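Local atomic coordinates of 6-carboxyhexanoate--CoA ligase (Aquifex aeolicus, PDB entry 5TV6), a protein that belongs to the pimeloyl-CoA synthase (BioW) family of acid-CoA ligases and folds as one mixed alpha/beta chain, with pimelic acid bound in this model. Residues E78-K83 with V200-L205; K82-E87 with G190-K195; G109-G114 with D210-R215; L179-D184 with P204-G209. All blocks are in the same frame, centred on the assembly; numbering follows the deposited sequence.

In the fold
All four contacts touch the six-stranded mixed sheet, whose order runs 65-69, 198-203, 190-194, 177-181, 214-219 and 115-119. Contacts 1 and 2, with centres about 8 Å apart, start from the same stretch of helix 73-85, share Lys82 and Lys83, and lay it on neighbouring strands of a hairpin. Contacts 1 and 4 end on the same stretch, sharing Pro204 and Leu205, and contact 4 nests within the loop closed by contact 3. Contact 3 lies about 10 Å from contact 4 and 18 Å from contact 1, centre to centre. Pimelic acid is hydrogen-bonded by Arg201 and Ser182 of contacts 1 and 4 and touched by residues of contacts 2 and 3, so one sheet carries both helix and ligand.

Contact 1 (E78-K83 with V200-L205); sequences EFAVKK and VRITPL. With PML (pimelic acid), chain C.
The carboxylate of pimelic acid at C7 is gripped by two nitrogens of Arg201: NE donates to O71 of the ligand at 3.1 Å, and NH2 to O72 with an N-H...O angle of 160°. O71 lies at the edge of the guanidinium, in its plane, and NH1 of the same arginine turns to Thr67, which helps fix the plate. Arg201 points away from helix 73-85, whereas Val200 and Ile202 on either side of it face that helix; segment 78-83 runs nearly antiparallel to strand residues 200-203, at 163°. Phe79, with CG anti to the backbone N (chi1 174°), reaches across to both: CD2 lies 3.8 Å from Ile202 CD1, and CE2 lies 4.0 Å from Val200 CG1. Ile202 CG1 meets the ring at its edge, while Lys83 CG covers one face. The short Ala80 suits the close approach, its CB 3.7 Å from Ile202 CD1. Lys83 crosses Val200 at about a right angle, lending only its CE methylene. The strand is thus two-sided: branched aliphatic residues seal the helix side without any hydrogen bond, and the residue between them offers two N-H donors and a positive charge to the ligand carboxylate, which it would probably stabilise.

Contact 2 (K82-E87 with G190-K195); sequences KKLTQE and GYVSGK
Leu84 meets Val192 where the end of helix 73-85 lies on a beta hairpin, made by strands 190-194 and 198-203 and the short turn between them. This part is tight. Leu84 CD2 comes within 3.7 Å of Val192 CG1, and Leu84 CG also rests against both valine methyls, the two side chains crossing at a slant. Buried and branched, both suit a place where a helix must fit closely to a sheet; Ala177 and Ala94 add further cover to Leu84. Glu87 packs as closely on Gly194, which, having no side chain, lets the carboxylate carbon come near: Glu87 CD is 3.7 Å from Gly194 CA, and Glu87 OE2 is 3.5 Å from Gly194 C. The chain of Glu87, bent at chi2 (-70°), folds toward the hairpin turn, where OE2 accepts from the backbone N of both Glu196 and Ile197, an acceptor suited to a turn's N-H groups. The solvent side is looser. Lys195 sits at that edge with its end leading away. Lys83 adds its CB, 4.3 Å from Val192 CG1, and then turns outward, so that Lys83 NZ joins Gln86 OE1 at 3.2 Å, 43° above the carbonyl plane of the amide.

Contact 3 (G109-G114 with D210-R215); sequences GGNMRG and DPLGGR
Two torsions aim the amide of Asn111 at the backbone of Pro211 and Gly213: chi1 of -74° sets CG beside the backbone N, and chi2 of -41° turns the flat group so that oxygen and nitrogen each find a partner. Asn111 ND2 donates to Pro211 O at 2.6 Å, a short bond that lies in the carbonyl plane and close to the asparagine's own amide plane. Asn111 OD1 accepts from Gly213 N at 2.8 Å, the donor tilted 34° from the plane of the side-chain carbonyl. Asparagine suits the place because a single amide supplies both a donor and an acceptor, answering the C=O and N-H that flank Leu212 much as a neighbouring strand would. Leu212 lies alongside, its CD2 3.8 Å from Asn111 OD1 and 4.3 Å from Gly110 CA. Gly110 and Gly214 adopt backbone angles that favour glycine. The backbone N of Leu212 donates to Asp210 OD1 at 3.1 Å, meeting it from above the carboxylate plane, so the loop is held from its own chain as well as from Asn111. Segment 210-215 is an Asx turn at Asp210 followed by a glycine pair leading into strand 214-219 and bridged to segment 109-114 by the Asn111 amide; Gly214 pairs with Trp181 of strand 177-181, and Arg215 reaches the pimelic acid site.

Contact 4 (L179-D184 with P204-G209); sequences LCWSDD and PLKEKG. With PML (pimelic acid), chain C.
Lys206 runs beside the indole of Trp181 before ending among the backbone carbonyls that follow strand 177-181. Its CB lies 3.7 Å from Trp181 NE1, and CG then passes near Trp181 CD1. From CG, placed between backbone N and carbonyl carbon (chi1 81°), the chain stays extended, so CD closes to 3.3 Å from Trp181 CD1, in an oblique approach. CE lies 3.2 Å from Asp184 O, and NZ donates to that oxygen at 2.6 Å, from above the carbonyl plane. NZ also points at Ser182 O, but at a separation too short to trust in detail. A long lysine suits this place, its methylenes crossing the indole at a slant and its ammonium end meeting backbone carbonyls. The residues it reaches form an ST turn just after the strand: Ser182 OG accepts from Asp184 N at 3.2 Å and gives its own hydrogen to O12 of pimelic acid, 3.1 Å from OG. Leu205 covers the tryptophan too, its carbonyl O, which accepts a hydrogen bond from Arg77, sitting 3.7 Å above the ring plane, over the centre, while its CB packs 3.9 Å from Trp181 CB. Asp184 turns its carboxylate elsewhere, OD1 to the backbone N of Asp186 and OD2 to a salt bridge with Arg159.

Contact 1 (E78-K83 with V200-L205)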
loop_
_atom_site.group_PDB
_atom_site.type_symbol
_atom_site.label_atom_id
_atom_site.label_comp_id
_atom_site.label_asym_id
_atom_site.label_seq_id
_atom_site.Cartn_x
_atom_site.Cartn_y
_atom_site.Cartn_z
ATOM N N GLU A 78 -13.642 -10.193 10.228
ATOM C CA GLU A 78 -14.150 -9.753 11.524
ATOM C C GLU A 78 -13.010 -9.338 12.438
ATOM O O GLU A 78 -13.120 -8.350 13.178
ATOM C CB GLU A 78 -14.990 -10.853 12.165
ATOM C CG GLU A 78 -16.184 -11.265 11.300
ATOM C CD GLU A 78 -17.487 -11.401 12.080
ATOM O OE1 GLU A 78 -18.053 -10.357 12.470
ATOM O OE2 GLU A 78 -17.936 -12.551 12.282
ATOM N N PHE A 79 -11.896 -10.076 12.387
ATOM C CA PHE A 79 -10.748 -9.711 13.205
ATOM C C PHE A 79 -10.125 -8.404 12.734
ATOM O O PHE A 79 -9.642 -7.620 13.559
ATOM C CB PHE A 79 -9.716 -10.842 13.205
ATOM C CG PHE A 79 -8.444 -10.488 13.899
ATOM C CD1 PHE A 79 -8.396 -10.380 15.277
ATOM C CD2 PHE A 79 -7.287 -10.260 13.174
ATOM C CE1 PHE A 79 -7.211 -10.052 15.928
ATOM C CE2 PHE A 79 -6.107 -9.932 13.804
ATOM C CZ PHE A 79 -6.065 -9.826 15.192
ATOM N N ALA A 80 -10.120 -8.150 11.421
ATOM C CA ALA A 80 -9.631 -6.866 10.931
ATOM C C ALA A 80 -10.471 -5.719 11.481
ATOM O O ALA A 80 -9.928 -4.717 11.973
ATOM C CB ALA A 80 -9.623 -6.862 9.403
ATOM N N VAL A 81 -11.804 -5.870 11.437
ATOM C CA VAL A 81 -12.705 -4.858 11.995
ATOM C C VAL A 81 -12.385 -4.604 13.468
ATOM O O VAL A 81 -12.261 -3.453 13.910
ATOM C CB VAL A 81 -14.171 -5.281 11.792
ATOM C CG1 VAL A 81 -15.098 -4.305 12.467
ATOM C CG2 VAL A 81 -14.498 -5.384 10.309
ATOM N N LYS A 82 -12.226 -5.677 14.247
ATOM C CA LYS A 82 -11.871 -5.532 15.658
ATOM C C LYS A 82 -10.595 -4.711 15.858
ATOM O O LYS A 82 -10.518 -3.878 16.768
ATOM C CB LYS A 82 -11.706 -6.910 16.294
ATOM C CG LYS A 82 -11.203 -6.856 17.730
ATOM C CD LYS A 82 -10.663 -8.200 18.177
ATOM C CE LYS A 82 -10.264 -8.166 19.642
ATOM N NZ LYS A 82 -9.750 -9.492 20.095
ATOM N N LYS A 83 -9.558 -4.962 15.042
ATOM C CA LYS A 83 -8.277 -4.288 15.269
ATOM C C LYS A 83 -8.291 -2.842 14.773
ATOM O O LYS A 83 -7.578 -1.993 15.322
ATOM C CB LYS A 83 -7.135 -5.066 14.607
ATOM C CG LYS A 83 -6.887 -6.454 15.178
ATOM C CD LYS A 83 -6.302 -6.392 16.599
ATOM C CE LYS A 83 -4.993 -5.619 16.634
ATOM N NZ LYS A 83 -4.255 -5.799 17.910
ATOM N N VAL A 200 -0.504 -5.256 11.208
ATOM C CA VAL A 200 -1.172 -6.492 11.622
ATOM C C VAL A 200 -1.485 -7.304 10.370
ATOM O O VAL A 200 -2.487 -7.052 9.691
ATOM C CB VAL A 200 -2.446 -6.206 12.430
ATOM C CG1 VAL A 200 -3.078 -7.501 12.896
ATOM C CG2 VAL A 200 -2.144 -5.315 13.617
ATOM N N ARG A 201 -0.643 -8.295 10.064
ATOM C CA ARG A 201 -0.890 -9.158 8.913
ATOM C C ARG A 201 -1.975 -10.167 9.275
ATOM O O ARG A 201 -1.952 -10.750 10.363
ATOM C CB ARG A 201 0.390 -9.871 8.463
ATOM C CG ARG A 201 1.596 -8.947 8.347
ATOM C CD ARG A 201 2.949 -9.673 8.102
ATOM N NE ARG A 201 2.969 -10.451 6.861
ATOM C CZ ARG A 201 3.018 -11.786 6.795
ATOM N NH1 ARG A 201 3.079 -12.529 7.907
ATOM N NH2 ARG A 201 3.021 -12.386 5.607
ATOM N N ILE A 202 -2.940 -10.345 8.371
ATOM C CA ILE A 202 -4.098 -11.212 8.568
ATOM C C ILE A 202 -4.225 -12.110 7.346
ATOM O O ILE A 202 -4.159 -11.619 6.215
ATOM C CB ILE A 202 -5.384 -10.385 8.760
ATOM C CG1 ILE A 202 -5.194 -9.379 9.889
ATOM C CG2 ILE A 202 -6.598 -11.292 8.956
ATOM C CD1 ILE A 202 -6.312 -8.404 9.983
ATOM N N THR A 203 -4.400 -13.417 7.564
ATOM C CA THR A 203 -4.548 -14.344 6.438
ATOM C C THR A 203 -5.896 -15.011 6.585
ATOM O O THR A 203 -6.389 -15.118 7.715
ATOM C CB THR A 203 -3.400 -15.365 6.338
ATOM O OG1 THR A 203 -2.163 -14.653 6.392
ATOM C CG2 THR A 203 -3.436 -16.101 5.001
ATOM N N PRO A 204 -6.369 -15.622 5.476
ATOM C CA PRO A 204 -7.427 -15.459 4.462
ATOM C C PRO A 204 -8.287 -14.210 4.633
ATOM O O PRO A 204 -9.329 -14.294 5.254
ATOM C CB PRO A 204 -8.266 -16.726 4.623
ATOM C CG PRO A 204 -8.049 -17.109 6.024
ATOM C CD PRO A 204 -6.559 -16.936 6.114
ATOM N N LEU A 205 -7.859 -13.074 4.086
ATOM C CA LEU A 205 -8.754 -11.927 3.995
ATOM C C LEU A 205 -9.683 -12.009 2.788
ATOM O O LEU A 205 -10.531 -11.127 2.611
ATOM C CB LEU A 205 -7.952 -10.628 3.956
ATOM C CG LEU A 205 -7.651 -10.090 5.345
ATOM C CD1 LEU A 205 -6.769 -8.857 5.294
ATOM C CD2 LEU A 205 -8.958 -9.797 6.072
HETATM C C1 PML C . -0.651 -6.154 -2.186
HETATM O O11 PML C . -1.462 -5.280 -2.605
HETATM O O12 PML C . -0.164 -7.026 -2.971
HETATM C C2 PML C . -0.273 -6.157 -0.706
HETATM C C3 PML C . -0.455 -7.557 -0.135
HETATM C C4 PML C . -0.550 -7.559 1.378
HETATM C C5 PML C . 0.820 -7.724 2.013
HETATM C C6 PML C . 0.664 -8.603 3.246
HETATM C C7 PML C . 2.007 -9.144 3.731
HETATM O O71 PML C . 2.694 -8.427 4.497
HETATM O O72 PML C . 2.408 -10.286 3.375
#

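Contact 2 (K82-E87 with G190-K195)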
loop_
_atom_site.group_PDB
_atom_site.type_symbol
_atom_site.label_atom_id
_atom_site.label_comp_id
_atom_site.label_asym_id
_atom_site.label_seq_id
_atom_site.Cartn_x
_atom_site.Cartn_y
_atom_site.Cartn_z
ATOM N N LYS A 82 -12.226 -5.677 14.247
ATOM C CA LYS A 82 -11.871 -5.532 15.658
ATOM C C LYS A 82 -10.595 -4.711 15.858
ATOM O O LYS A 82 -10.518 -3.878 16.768
ATOM C CB LYS A 82 -11.706 -6.910 16.294
ATOM C CG LYS A 82 -11.203 -6.856 17.730
ATOM C CD LYS A 82 -10.663 -8.200 18.177
ATOM C CE LYS A 82 -10.264 -8.166 19.642
ATOM N NZ LYS A 82 -9.750 -9.492 20.095
ATOM N N LYS A 83 -9.558 -4.962 15.042
ATOM C CA LYS A 83 -8.277 -4.288 15.269
ATOM C C LYS A 83 -8.291 -2.842 14.773
ATOM O O LYS A 83 -7.578 -1.993 15.322
ATOM C CB LYS A 83 -7.135 -5.066 14.607
ATOM C CG LYS A 83 -6.887 -6.454 15.178
ATOM C CD LYS A 83 -6.302 -6.392 16.599
ATOM C CE LYS A 83 -4.993 -5.619 16.634
ATOM N NZ LYS A 83 -4.255 -5.799 17.910
ATOM N N LEU A 84 -9.076 -2.549 13.733
ATOM C CA LEU A 84 -9.343 -1.158 13.374
ATOM C C LEU A 84 -9.979 -0.416 14.544
ATOM O O LEU A 84 -9.533 0.673 14.935
ATOM C CB LEU A 84 -10.253 -1.116 12.152
ATOM C CG LEU A 84 -9.583 -1.607 10.880
ATOM C CD1 LEU A 84 -10.624 -1.942 9.837
ATOM C CD2 LEU A 84 -8.614 -0.547 10.386
ATOM N N THR A 85 -11.026 -1.007 15.115
ATOM C CA THR A 85 -11.696 -0.506 16.303
ATOM C C THR A 85 -10.707 -0.030 17.359
ATOM O O THR A 85 -10.942 0.985 18.018
ATOM C CB THR A 85 -12.609 -1.606 16.839
ATOM O OG1 THR A 85 -13.780 -1.692 16.010
ATOM C CG2 THR A 85 -12.979 -1.375 18.299
ATOM N N GLN A 86 -9.581 -0.721 17.506
ATOM C CA GLN A 86 -8.608 -0.296 18.504
ATOM C C GLN A 86 -7.812 0.928 18.069
ATOM O O GLN A 86 -7.010 1.435 18.861
ATOM C CB GLN A 86 -7.662 -1.448 18.827
ATOM C CG GLN A 86 -8.365 -2.793 18.929
ATOM C CD GLN A 86 -7.421 -3.926 19.333
ATOM O OE1 GLN A 86 -6.200 -3.743 19.426
ATOM N NE2 GLN A 86 -7.993 -5.104 19.593
ATOM N N GLU A 87 -7.994 1.400 16.833
ATOM C CA GLU A 87 -7.393 2.643 16.363
ATOM C C GLU A 87 -8.368 3.813 16.435
ATOM O O GLU A 87 -8.169 4.830 15.757
ATOM C CB GLU A 87 -6.872 2.482 14.931
ATOM C CG GLU A 87 -5.557 1.723 14.828
ATOM C CD GLU A 87 -4.395 2.516 15.383
ATOM O OE1 GLU A 87 -4.474 3.754 15.319
ATOM O OE2 GLU A 87 -3.413 1.914 15.874
ATOM N N GLY A 190 -3.445 -10.152 3.879
ATOM C CA GLY A 190 -3.549 -8.717 3.782
ATOM C C GLY A 190 -3.167 -8.106 5.099
ATOM O O GLY A 190 -2.417 -8.722 5.864
ATOM N N TYR A 191 -3.664 -6.915 5.402
ATOM C CA TYR A 191 -3.286 -6.357 6.684
ATOM C C TYR A 191 -4.208 -5.222 7.080
ATOM O O TYR A 191 -4.958 -4.676 6.270
ATOM C CB TYR A 191 -1.838 -5.873 6.683
ATOM C CG TYR A 191 -1.520 -4.783 5.691
ATOM C CD1 TYR A 191 -1.702 -3.457 6.020
ATOM C CD2 TYR A 191 -0.998 -5.083 4.429
ATOM C CE1 TYR A 191 -1.403 -2.462 5.127
ATOM C CE2 TYR A 191 -0.688 -4.080 3.528
ATOM C CZ TYR A 191 -0.894 -2.770 3.891
ATOM O OH TYR A 191 -0.596 -1.743 3.032
ATOM N N VAL A 192 -4.126 -4.896 8.356
ATOM C CA VAL A 192 -4.679 -3.694 8.945
ATOM C C VAL A 192 -3.509 -2.988 9.608
ATOM O O VAL A 192 -2.548 -3.637 10.039
ATOM C CB VAL A 192 -5.811 -4.054 9.931
ATOM C CG1 VAL A 192 -5.974 -3.007 10.969
ATOM C CG2 VAL A 192 -7.116 -4.258 9.166
ATOM N N SER A 193 -3.547 -1.659 9.639
ATOM C CA SER A 193 -2.348 -0.924 10.017
ATOM C C SER A 193 -2.693 0.369 10.749
ATOM O O SER A 193 -3.654 1.056 10.397
ATOM C CB SER A 193 -1.516 -0.633 8.764
ATOM O OG SER A 193 -0.896 0.629 8.847
ATOM N N GLY A 194 -1.895 0.704 11.754
ATOM C CA GLY A 194 -2.107 1.928 12.497
ATOM C C GLY A 194 -0.940 2.200 13.419
ATOM O O GLY A 194 -0.141 1.305 13.724
ATOM N N LYS A 195 -0.855 3.460 13.869
ATOM C CA LYS A 195 0.299 3.891 14.652
ATOM C C LYS A 195 0.368 3.182 16.001
ATOM O O LYS A 195 1.464 3.031 16.549
ATOM C CB LYS A 195 0.270 5.414 14.832
ATOM C CG LYS A 195 0.494 6.195 13.525
ATOM C CD LYS A 195 0.462 7.716 13.712
ATOM C CE LYS A 195 1.782 8.249 14.267
ATOM N NZ LYS A 195 2.823 8.418 13.216
#

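Contact 3 (G109-G114 with D210-R215)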
loop_
_atom_site.group_PDB
_atom_site.type_symbol
_atom_site.label_atom_id
_atom_site.label_comp_id
_atom_site.label_asym_id
_atom_site.label_seq_id
_atom_site.Cartn_x
_atom_site.Cartn_y
_atom_site.Cartn_z
ATOM N N GLY A 109 -17.146 -1.263 -11.413
ATOM C CA GLY A 109 -16.773 -2.658 -11.299
ATOM C C GLY A 109 -15.267 -2.844 -11.262
ATOM O O GLY A 109 -14.495 -2.014 -11.763
ATOM N N GLY A 110 -14.840 -3.952 -10.651
ATOM C CA GLY A 110 -13.437 -4.327 -10.643
ATOM C C GLY A 110 -12.619 -3.618 -9.576
ATOM O O GLY A 110 -13.135 -3.129 -8.558
ATOM N N ASN A 111 -11.310 -3.550 -9.834
ATOM C CA ASN A 111 -10.326 -3.026 -8.887
ATOM C C ASN A 111 -9.855 -1.638 -9.302
ATOM O O ASN A 111 -9.387 -1.447 -10.430
ATOM C CB ASN A 111 -9.117 -3.958 -8.780
ATOM C CG ASN A 111 -9.414 -5.215 -7.991
ATOM O OD1 ASN A 111 -10.093 -5.175 -6.960
ATOM N ND2 ASN A 111 -8.925 -6.344 -8.482
HETATM N N MSE A 112 -9.945 -0.687 -8.376
HETATM C CA MSE A 112 -9.206 0.564 -8.492
HETATM C C MSE A 112 -7.721 0.217 -8.498
HETATM O O MSE A 112 -7.340 -0.863 -8.048
HETATM C CB MSE A 112 -9.486 1.501 -7.318
HETATM C CG MSE A 112 -10.897 1.481 -6.749
HETATM SE SE MSE A 112 -11.428 3.246 -6.079
HETATM C CE MSE A 112 -10.130 3.479 -4.679
ATOM N N ARG A 113 -6.871 1.121 -8.974
ATOM C CA ARG A 113 -5.441 0.966 -8.765
ATOM C C ARG A 113 -4.895 1.974 -7.768
ATOM O O ARG A 113 -3.676 2.119 -7.643
ATOM C CB ARG A 113 -4.682 1.046 -10.089
ATOM C CG ARG A 113 -4.182 -0.326 -10.536
ATOM C CD ARG A 113 -2.859 -0.254 -11.269
ATOM N NE ARG A 113 -2.942 0.588 -12.455
ATOM C CZ ARG A 113 -2.156 1.634 -12.681
ATOM N NH1 ARG A 113 -1.223 1.966 -11.793
ATOM N NH2 ARG A 113 -2.305 2.345 -13.794
ATOM N N GLY A 114 -5.768 2.661 -7.047
ATOM C CA GLY A 114 -5.359 3.515 -5.955
ATOM C C GLY A 114 -6.206 3.200 -4.747
ATOM O O GLY A 114 -6.942 2.211 -4.750
ATOM N N ASP A 210 -10.508 -15.361 -5.752
ATOM C CA ASP A 210 -11.138 -14.047 -5.734
ATOM C C ASP A 210 -10.151 -13.013 -6.269
ATOM O O ASP A 210 -8.987 -12.984 -5.833
ATOM C CB ASP A 210 -11.579 -13.708 -4.306
ATOM C CG ASP A 210 -12.358 -12.402 -4.207
ATOM O OD1 ASP A 210 -12.509 -11.701 -5.221
ATOM O OD2 ASP A 210 -12.812 -12.062 -3.091
ATOM N N PRO A 211 -10.539 -12.180 -7.247
ATOM C CA PRO A 211 -9.578 -11.241 -7.824
ATOM C C PRO A 211 -9.840 -9.808 -7.414
ATOM O O PRO A 211 -9.353 -8.890 -8.076
ATOM C CB PRO A 211 -9.803 -11.414 -9.322
ATOM C CG PRO A 211 -11.315 -11.563 -9.385
ATOM C CD PRO A 211 -11.725 -12.320 -8.118
ATOM N N LEU A 212 -10.616 -9.589 -6.360
ATOM C CA LEU A 212 -10.926 -8.238 -5.913
ATOM C C LEU A 212 -10.091 -7.873 -4.692
ATOM O O LEU A 212 -10.231 -8.485 -3.620
ATOM C CB LEU A 212 -12.415 -8.080 -5.609
ATOM C CG LEU A 212 -13.346 -8.294 -6.798
ATOM C CD1 LEU A 212 -14.731 -7.761 -6.487
ATOM C CD2 LEU A 212 -12.771 -7.644 -8.041
ATOM N N GLY A 213 -9.248 -6.855 -4.849
ATOM C CA GLY A 213 -8.466 -6.332 -3.752
ATOM C C GLY A 213 -8.454 -4.821 -3.709
ATOM O O GLY A 213 -9.243 -4.164 -4.394
ATOM N N GLY A 214 -7.568 -4.255 -2.900
ATOM C CA GLY A 214 -7.466 -2.820 -2.847
ATOM C C GLY A 214 -7.137 -2.319 -1.470
ATOM O O GLY A 214 -7.018 -3.101 -0.529
ATOM N N ARG A 215 -6.965 -1.016 -1.344
ATOM C CA ARG A 215 -6.681 -0.388 -0.071
ATOM C C ARG A 215 -7.802 0.580 0.267
ATOM O O ARG A 215 -8.553 1.018 -0.606
ATOM C CB ARG A 215 -5.332 0.349 -0.094
ATOM C CG ARG A 215 -4.144 -0.573 0.038
ATOM C CD ARG A 215 -2.832 0.136 -0.179
ATOM N NE ARG A 215 -2.042 -0.599 -1.156
ATOM C CZ ARG A 215 -1.127 -1.514 -0.861
ATOM N NH1 ARG A 215 -0.847 -1.810 0.399
ATOM N NH2 ARG A 215 -0.483 -2.132 -1.837
#

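Contact 4 (L179-D184 with P204-G209)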
loop_
_atom_site.group_PDB
_atom_site.type_symbol
_atom_site.label_atom_id
_atom_site.label_comp_id
_atom_site.label_asym_id
_atom_site.label_seq_id
_atom_site.Cartn_x
_atom_site.Cartn_y
_atom_site.Cartn_z
ATOM N N LEU A 179 -6.711 -0.419 5.694
ATOM C CA LEU A 179 -7.182 -1.767 5.421
ATOM C C LEU A 179 -6.792 -2.132 3.995
ATOM O O LEU A 179 -6.968 -1.321 3.080
ATOM C CB LEU A 179 -8.694 -1.870 5.604
ATOM C CG LEU A 179 -9.321 -3.147 5.037
ATOM C CD1 LEU A 179 -8.968 -4.314 5.915
ATOM C CD2 LEU A 179 -10.832 -3.003 4.917
ATOM N N CYS A 180 -6.272 -3.351 3.806
ATOM C CA CYS A 180 -5.672 -3.738 2.532
ATOM C C CYS A 180 -5.636 -5.254 2.403
ATOM O O CYS A 180 -5.208 -5.943 3.336
ATOM C CB CYS A 180 -4.240 -3.179 2.410
ATOM S SG CYS A 180 -3.252 -3.905 1.074
ATOM N N TRP A 181 -6.063 -5.768 1.251
ATOM C CA TRP A 181 -5.610 -7.079 0.821
ATOM C C TRP A 181 -5.361 -7.038 -0.677
ATOM O O TRP A 181 -5.680 -6.062 -1.354
ATOM C CB TRP A 181 -6.569 -8.209 1.229
ATOM C CG TRP A 181 -7.982 -8.197 0.710
ATOM C CD1 TRP A 181 -8.424 -8.701 -0.480
ATOM C CD2 TRP A 181 -9.151 -7.743 1.412
ATOM N NE1 TRP A 181 -9.789 -8.555 -0.579
ATOM C CE2 TRP A 181 -10.259 -7.970 0.569
ATOM C CE3 TRP A 181 -9.362 -7.151 2.661
ATOM C CZ2 TRP A 181 -11.557 -7.623 0.930
ATOM C CZ3 TRP A 181 -10.649 -6.803 3.020
ATOM C CH2 TRP A 181 -11.733 -7.040 2.155
ATOM N N SER A 182 -4.731 -8.088 -1.183
ATOM C CA SER A 182 -4.233 -8.062 -2.546
ATOM C C SER A 182 -5.359 -8.346 -3.528
ATOM O O SER A 182 -6.370 -8.965 -3.191
ATOM C CB SER A 182 -3.117 -9.095 -2.724
ATOM O OG SER A 182 -2.434 -8.936 -3.952
ATOM N N ASP A 183 -5.176 -7.895 -4.765
ATOM C CA ASP A 183 -6.091 -8.324 -5.808
ATOM C C ASP A 183 -5.574 -9.525 -6.581
ATOM O O ASP A 183 -6.353 -10.144 -7.311
ATOM C CB ASP A 183 -6.423 -7.179 -6.773
ATOM C CG ASP A 183 -5.236 -6.315 -7.104
ATOM O OD1 ASP A 183 -4.260 -6.840 -7.689
ATOM O OD2 ASP A 183 -5.310 -5.096 -6.814
ATOM N N ASP A 184 -4.298 -9.875 -6.427
ATOM C CA ASP A 184 -3.802 -11.154 -6.911
ATOM C C ASP A 184 -4.672 -12.272 -6.343
ATOM O O ASP A 184 -4.862 -12.339 -5.122
ATOM C CB ASP A 184 -2.342 -11.341 -6.490
ATOM C CG ASP A 184 -1.723 -12.643 -6.996
ATOM O OD1 ASP A 184 -2.398 -13.690 -7.048
ATOM O OD2 ASP A 184 -0.520 -12.627 -7.321
ATOM N N PRO A 204 -6.369 -15.622 5.476
ATOM C CA PRO A 204 -7.427 -15.459 4.462
ATOM C C PRO A 204 -8.287 -14.210 4.633
ATOM O O PRO A 204 -9.329 -14.294 5.254
ATOM C CB PRO A 204 -8.266 -16.726 4.623
ATOM C CG PRO A 204 -8.049 -17.109 6.024
ATOM C CD PRO A 204 -6.559 -16.936 6.114
ATOM N N LEU A 205 -7.859 -13.074 4.086
ATOM C CA LEU A 205 -8.754 -11.927 3.995
ATOM C C LEU A 205 -9.683 -12.009 2.788
ATOM O O LEU A 205 -10.531 -11.127 2.611
ATOM C CB LEU A 205 -7.952 -10.628 3.956
ATOM C CG LEU A 205 -7.651 -10.090 5.345
ATOM C CD1 LEU A 205 -6.769 -8.857 5.294
ATOM C CD2 LEU A 205 -8.958 -9.797 6.072
ATOM N N LYS A 206 -9.556 -13.054 1.977
ATOM C CA LYS A 206 -10.384 -13.265 0.804
ATOM C C LYS A 206 -10.130 -14.686 0.343
ATOM O O LYS A 206 -9.068 -15.257 0.611
ATOM C CB LYS A 206 -10.054 -12.277 -0.321
ATOM C CG LYS A 206 -8.832 -12.698 -1.144
ATOM C CD LYS A 206 -8.354 -11.609 -2.094
ATOM C CE LYS A 206 -7.348 -12.150 -3.095
ATOM N NZ LYS A 206 -6.828 -11.078 -3.986
ATOM N N GLU A 207 -11.109 -15.247 -0.364
ATOM C CA GLU A 207 -10.981 -16.609 -0.863
ATOM C C GLU A 207 -9.956 -16.673 -1.983
ATOM O O GLU A 207 -9.795 -15.729 -2.756
ATOM C CB GLU A 207 -12.326 -17.120 -1.379
ATOM C CG GLU A 207 -12.649 -18.561 -1.013
ATOM C CD GLU A 207 -13.229 -18.700 0.386
ATOM O OE1 GLU A 207 -12.822 -19.634 1.107
ATOM O OE2 GLU A 207 -14.095 -17.875 0.762
ATOM N N LYS A 208 -9.257 -17.798 -2.070
ATOM C CA LYS A 208 -8.411 -18.024 -3.232
ATOM C C LYS A 208 -9.250 -17.879 -4.499
ATOM O O LYS A 208 -10.466 -18.100 -4.492
ATOM C CB LYS A 208 -7.759 -19.404 -3.164
ATOM C CG LYS A 208 -6.307 -19.407 -3.589
ATOM C CD LYS A 208 -5.808 -20.813 -3.888
ATOM C CE LYS A 208 -4.516 -20.804 -4.721
ATOM N NZ LYS A 208 -3.277 -20.782 -3.870
ATOM N N GLY A 209 -8.603 -17.454 -5.586
ATOM C CA GLY A 209 -9.293 -17.195 -6.834
ATOM C C GLY A 209 -10.104 -15.914 -6.890
ATOM O O GLY A 209 -10.385 -15.427 -7.992
HETATM C C1 PML C . -0.651 -6.154 -2.186
HETATM O O11 PML C . -1.462 -5.280 -2.605
HETATM O O12 PML C . -0.164 -7.026 -2.971
HETATM C C2 PML C . -0.273 -6.157 -0.706
HETATM C C3 PML C . -0.455 -7.557 -0.135
HETATM C C4 PML C . -0.550 -7.559 1.378
HETATM C C5 PML C . 0.820 -7.724 2.013
HETATM C C6 PML C . 0.664 -8.603 3.246
HETATM C C7 PML C . 2.007 -9.144 3.731
HETATM O O71 PML C . 2.694 -8.427 4.497
HETATM O O72 PML C . 2.408 -10.286 3.375
#